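Local coordinates for protein malate synthase (Haloferax volcanii, PDB 3OYZ) that catalyses the magnesium-dependent Claisen condensation of acetyl-CoA with glyoxylate and the hydrolysis of malyl-CoA to malate in the glyoxylate cycle, at residues L206-R218 / E243-G255. Sequence-based numbering, arbitrary orientation. Where two conformers were deposited one is given.
With K (potassium ion), chain F.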
loop_
_atom_site.group_PDB
_atom_site.type_symbol
_atom_site.label_atom_id
_atom_site.label_comp_id
_atom_site.label_asym_id
_atom_site.label_seq_id
_atom_site.Cartn_x
_atom_site.Cartn_y
_atom_site.Cartn_z
ATOM N N LEU A 206 -3.799 -17.009 7.690
ATOM C CA LEU A 206 -4.041 -15.838 6.843
ATOM C C LEU A 206 -2.828 -14.926 6.772
ATOM O O LEU A 206 -2.210 -14.614 7.797
ATOM C CB LEU A 206 -5.199 -15.032 7.423
ATOM C CG LEU A 206 -6.557 -15.693 7.372
ATOM C CD1 LEU A 206 -7.527 -14.654 7.981
ATOM C CD2 LEU A 206 -7.010 -16.024 5.959
ATOM N N PRO A 207 -2.443 -14.471 5.556
ATOM C CA PRO A 207 -1.530 -13.337 5.534
ATOM C C PRO A 207 -2.144 -12.120 6.293
ATOM O O PRO A 207 -3.347 -11.972 6.460
ATOM C CB PRO A 207 -1.450 -12.957 4.023
ATOM C CG PRO A 207 -2.036 -14.080 3.302
ATOM C CD PRO A 207 -2.987 -14.833 4.240
ATOM N N ALA A 208 -1.320 -11.164 6.672
ATOM C CA ALA A 208 -1.761 -9.983 7.404
ATOM C C ALA A 208 -2.395 -8.857 6.548
ATOM O O ALA A 208 -3.155 -8.020 7.082
ATOM C CB ALA A 208 -0.556 -9.483 8.225
ATOM N N TRP A 209 -2.108 -8.854 5.241
ATOM C CA TRP A 209 -2.632 -7.846 4.252
ATOM C C TRP A 209 -2.710 -6.422 4.795
ATOM O O TRP A 209 -3.774 -5.786 4.777
ATOM C CB TRP A 209 -4.047 -8.272 3.854
ATOM C CG TRP A 209 -4.134 -9.612 3.208
ATOM C CD1 TRP A 209 -4.807 -10.717 3.637
ATOM C CD2 TRP A 209 -3.601 -9.918 1.914
ATOM N NE1 TRP A 209 -4.708 -11.689 2.688
ATOM C CE2 TRP A 209 -3.980 -11.229 1.613
ATOM C CE3 TRP A 209 -2.881 -9.169 0.967
ATOM C CZ2 TRP A 209 -3.604 -11.864 0.410
ATOM C CZ3 TRP A 209 -2.549 -9.777 -0.253
ATOM C CH2 TRP A 209 -2.891 -11.128 -0.504
ATOM N N PRO A 210 -1.564 -5.865 5.207
ATOM C CA PRO A 210 -1.628 -4.484 5.723
ATOM C C PRO A 210 -2.169 -3.495 4.723
ATOM O O PRO A 210 -2.893 -2.577 5.097
ATOM C CB PRO A 210 -0.147 -4.108 6.021
ATOM C CG PRO A 210 0.693 -5.193 5.383
ATOM C CD PRO A 210 -0.190 -6.404 5.078
ATOM N N GLU A 211 -1.808 -3.645 3.447
ATOM C CA GLU A 211 -2.295 -2.693 2.422
ATOM C C GLU A 211 -3.785 -2.746 2.194
ATOM O O GLU A 211 -4.409 -1.690 1.997
ATOM C CB GLU A 211 -1.624 -2.864 1.045
ATOM C CG GLU A 211 -0.092 -2.739 1.107
ATOM C CD GLU A 211 0.634 -4.037 1.492
ATOM O OE1 GLU A 211 -0.030 -5.065 1.846
ATOM O OE2 GLU A 211 1.890 -4.009 1.499
ATOM N N LEU A 212 -4.364 -3.944 2.267
ATOM C CA LEU A 212 -5.815 -4.022 2.166
ATOM C C LEU A 212 -6.485 -3.190 3.254
ATOM O O LEU A 212 -7.431 -2.483 2.977
ATOM C CB LEU A 212 -6.317 -5.464 2.226
ATOM C CG LEU A 212 -7.818 -5.648 2.297
ATOM C CD1 LEU A 212 -8.657 -5.069 1.129
ATOM C CD2 LEU A 212 -8.229 -7.083 2.687
ATOM N N ARG A 213 -5.989 -3.305 4.481
ATOM C CA ARG A 213 -6.572 -2.632 5.624
ATOM C C ARG A 213 -6.330 -1.136 5.529
ATOM O O ARG A 213 -7.280 -0.379 5.726
ATOM C CB ARG A 213 -5.941 -3.233 6.904
ATOM C CG ARG A 213 -6.392 -4.678 7.200
ATOM C CD ARG A 213 -5.857 -5.098 8.597
ATOM N NE ARG A 213 -4.502 -5.601 8.464
ATOM C CZ ARG A 213 -3.453 -5.351 9.239
ATOM N NH1 ARG A 213 -3.506 -4.611 10.352
ATOM N NH2 ARG A 213 -2.332 -5.976 8.914
ATOM N N HIS A 214 -5.131 -0.744 5.083
ATOM C CA HIS A 214 -4.877 0.642 4.748
ATOM C C HIS A 214 -5.888 1.206 3.737
ATOM O O HIS A 214 -6.505 2.258 3.973
ATOM C CB HIS A 214 -3.459 0.918 4.233
ATOM C CG HIS A 214 -3.253 2.345 3.816
ATOM N ND1 HIS A 214 -2.842 3.327 4.708
ATOM C CD2 HIS A 214 -3.448 2.969 2.633
ATOM C CE1 HIS A 214 -2.696 4.468 4.052
ATOM N NE2 HIS A 214 -3.096 4.294 2.803
ATOM N N ASN A 215 -6.038 0.521 2.620
ATOM C CA ASN A 215 -6.995 0.954 1.573
ATOM C C ASN A 215 -8.468 0.968 1.959
ATOM O O ASN A 215 -9.186 1.855 1.493
ATOM C CB ASN A 215 -6.784 0.093 0.327
ATOM C CG ASN A 215 -5.356 0.258 -0.237
ATOM O OD1 ASN A 215 -4.593 1.174 0.145
ATOM N ND2 ASN A 215 -4.923 -0.758 -0.953
ATOM N N THR A 216 -8.876 0.066 2.872
ATOM C CA THR A 216 -10.285 0.006 3.304
ATOM C C THR A 216 -10.497 1.144 4.313
ATOM O O THR A 216 -11.438 1.890 4.226
ATOM C CB THR A 216 -10.520 -1.308 4.000
ATOM O OG1 THR A 216 -10.193 -2.310 3.009
ATOM C CG2 THR A 216 -12.064 -1.380 4.436
ATOM N N SER A 217 -9.504 1.372 5.161
ATOM C CA SER A 217 -9.562 2.566 6.019
ATOM C C SER A 217 -9.598 3.907 5.288
ATOM O O SER A 217 -10.441 4.770 5.584
ATOM C CB SER A 217 -8.436 2.499 7.073
ATOM O OG SER A 217 -8.453 3.771 7.772
ATOM N N ARG A 218 -8.741 4.093 4.260
ATOM C CA ARG A 218 -8.758 5.233 3.358
ATOM C C ARG A 218 -10.059 5.367 2.624
ATOM O O ARG A 218 -10.659 6.456 2.579
ATOM C CB ARG A 218 -7.577 5.059 2.342
ATOM C CG ARG A 218 -7.611 6.076 1.218
ATOM C CD ARG A 218 -6.399 5.683 0.386
ATOM N NE ARG A 218 -6.745 4.541 -0.458
ATOM C CZ ARG A 218 -5.919 3.929 -1.298
ATOM N NH1 ARG A 218 -4.670 4.349 -1.438
ATOM N NH2 ARG A 218 -6.423 3.010 -2.112
ATOM N N GLU A 243 -3.073 -7.707 19.643
ATOM C CA GLU A 243 -2.009 -7.098 18.828
ATOM C C GLU A 243 -2.539 -6.689 17.415
ATOM O O GLU A 243 -2.123 -5.654 16.874
ATOM C CB GLU A 243 -0.910 -8.151 18.609
ATOM C CG GLU A 243 -0.086 -8.361 19.904
ATOM C CD GLU A 243 0.956 -9.473 19.767
ATOM O OE1 GLU A 243 0.953 -10.223 18.753
ATOM O OE2 GLU A 243 1.771 -9.620 20.708
ATOM N N ARG A 244 -3.409 -7.518 16.826
ATOM C CA ARG A 244 -4.015 -7.194 15.517
ATOM C C ARG A 244 -4.882 -5.939 15.660
ATOM O O ARG A 244 -4.827 -5.014 14.834
ATOM C CB ARG A 244 -4.843 -8.379 15.017
ATOM C CG ARG A 244 -5.629 -8.032 13.748
ATOM C CD ARG A 244 -4.573 -7.529 12.665
ATOM N NE ARG A 244 -5.264 -7.630 11.390
ATOM C CZ ARG A 244 -5.086 -8.585 10.498
ATOM N NH1 ARG A 244 -4.126 -9.525 10.632
ATOM N NH2 ARG A 244 -5.927 -8.570 9.487
ATOM N N MET A 245 -5.683 -5.855 16.716
ATOM C CA MET A 245 -6.534 -4.660 16.901
ATOM C C MET A 245 -5.722 -3.398 17.060
ATOM O O MET A 245 -6.065 -2.368 16.486
ATOM C CB MET A 245 -7.485 -4.818 18.091
ATOM C CG MET A 245 -8.558 -5.858 17.734
ATOM S SD MET A 245 -9.718 -5.915 19.192
ATOM C CE MET A 245 -8.804 -6.936 20.358
ATOM N N THR A 246 -4.626 -3.482 17.815
ATOM C CA THR A 246 -3.730 -2.346 17.960
ATOM C C THR A 246 -3.115 -1.975 16.618
ATOM O O THR A 246 -3.059 -0.789 16.325
ATOM C CB THR A 246 -2.605 -2.655 18.949
ATOM O OG1 THR A 246 -3.203 -2.874 20.228
ATOM C CG2 THR A 246 -1.664 -1.487 19.008
ATOM N N ASP A 247 -2.642 -2.958 15.856
ATOM C CA ASP A 247 -2.138 -2.679 14.502
ATOM C C ASP A 247 -3.207 -2.018 13.590
ATOM O O ASP A 247 -2.926 -1.009 12.963
ATOM C CB ASP A 247 -1.671 -3.989 13.882
ATOM C CG ASP A 247 -0.707 -3.760 12.729
ATOM O OD1 ASP A 247 0.457 -3.408 13.002
ATOM O OD2 ASP A 247 -1.073 -3.884 11.541
ATOM N N ASN A 248 -4.443 -2.521 13.586
ATOM C CA ASN A 248 -5.586 -1.896 12.906
ATOM C C ASN A 248 -5.860 -0.469 13.299
ATOM O O ASN A 248 -5.987 0.370 12.414
ATOM C CB ASN A 248 -6.915 -2.650 13.104
ATOM C CG ASN A 248 -6.867 -4.036 12.559
ATOM O OD1 ASN A 248 -5.974 -4.404 11.746
ATOM N ND2 ASN A 248 -7.833 -4.839 12.990
ATOM N N GLN A 249 -5.866 -0.169 14.595
ATOM C CA GLN A 249 -6.220 1.146 15.117
ATOM C C GLN A 249 -5.159 2.129 14.602
ATOM O O GLN A 249 -5.454 3.314 14.396
ATOM C CB GLN A 249 -6.288 1.095 16.667
ATOM C CG GLN A 249 -7.554 0.318 17.171
ATOM C CD GLN A 249 -7.383 -0.293 18.589
ATOM O OE1 GLN A 249 -6.459 0.071 19.311
ATOM N NE2 GLN A 249 -8.259 -1.195 18.965
ATOM N N ALA A 250 -3.935 1.679 14.414
ATOM C CA ALA A 250 -2.912 2.624 13.904
ATOM C C ALA A 250 -3.074 2.932 12.404
ATOM O O ALA A 250 -2.425 3.860 11.909
ATOM C CB ALA A 250 -1.499 2.141 14.172
ATOM N N LYS A 251 -3.947 2.182 11.724
ATOM C CA LYS A 251 -4.319 2.418 10.316
ATOM C C LYS A 251 -5.649 3.167 10.260
ATOM O O LYS A 251 -6.126 3.503 9.188
ATOM C CB LYS A 251 -4.492 1.086 9.561
ATOM C CG LYS A 251 -3.237 0.189 9.553
ATOM C CD LYS A 251 -3.456 -1.101 8.781
ATOM C CE LYS A 251 -2.162 -1.787 8.363
ATOM N NZ LYS A 251 -0.954 -1.583 9.205
ATOM N N GLY A 252 -6.281 3.422 11.409
ATOM C CA GLY A 252 -7.588 4.088 11.408
ATOM C C GLY A 252 -8.742 3.107 11.193
ATOM O O GLY A 252 -9.871 3.482 10.877
ATOM N N MET A 253 -8.467 1.821 11.314
ATOM C CA MET A 253 -9.523 0.813 11.219
ATOM C C MET A 253 -9.906 0.387 12.647
ATOM O O MET A 253 -9.216 -0.398 13.287
ATOM C CB MET A 253 -9.019 -0.375 10.402
ATOM C CG MET A 253 -9.985 -1.538 10.221
ATOM S SD MET A 253 -9.214 -2.747 9.047
ATOM C CE MET A 253 -10.002 -1.975 7.631
ATOM N N LEU A 254 -10.955 0.983 13.189
ATOM C CA LEU A 254 -11.136 0.920 14.659
ATOM C C LEU A 254 -12.102 -0.183 15.025
ATOM O O LEU A 254 -12.348 -0.409 16.213
ATOM C CB LEU A 254 -11.644 2.269 15.184
ATOM C CG LEU A 254 -10.802 3.507 14.867
ATOM C CD1 LEU A 254 -11.354 4.828 15.454
ATOM C CD2 LEU A 254 -9.291 3.380 15.199
ATOM N N GLY A 255 -12.728 -0.833 14.049
ATOM C CA GLY A 255 -13.630 -1.945 14.322
ATOM C C GLY A 255 -13.065 -3.262 13.857
ATOM O O GLY A 255 -12.203 -3.279 12.961
HETATM K K K F . -10.544 5.262 8.630
HETATM O O HOH W 1 -5.377 -11.083 8.282
HETATM O O HOH W 2 0.226 -6.264 10.017
#
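R213 and R244 stack guanidinium on guanidinium, centres 3.8 Å apart and planes 25° from parallel, a worked example of like charges probably offset by the acceptors around them. R213 NH1 donates to D247 OD2 at 2.8 Å, in the guanidinium plane and on the anti lone pair, and to N248 OD1, also at 2.8 Å, but tilted. R213 NE and NH2 both grip A208 O, fixing the group's rotation; in one of its two conformers, K251 lays CE over the face opposite R244. A bend at chi3 (-85°) turns the guanidinium across D247 and N248. With a leucine in place of R213, D247 would probably lose its nearer cation and A208 O the two N-H groups that grip it. K251 NZ of that conformer reaches D247 OD2 from above the carboxylate plane, while D229 and E190 form salt bridges with R244. M253 CE packs 3.7 Å from T216 CB, and S217 OG donates to K251 O at 2.7 Å. The Schellman turn at G252 presents its carbonyl to potassium, bound also by S217 O and OG, S221, and M197 of the second subunit. Neighbouring outer helices 210-223 and 238-249 of a TIM barrel are joined at a subunit interface.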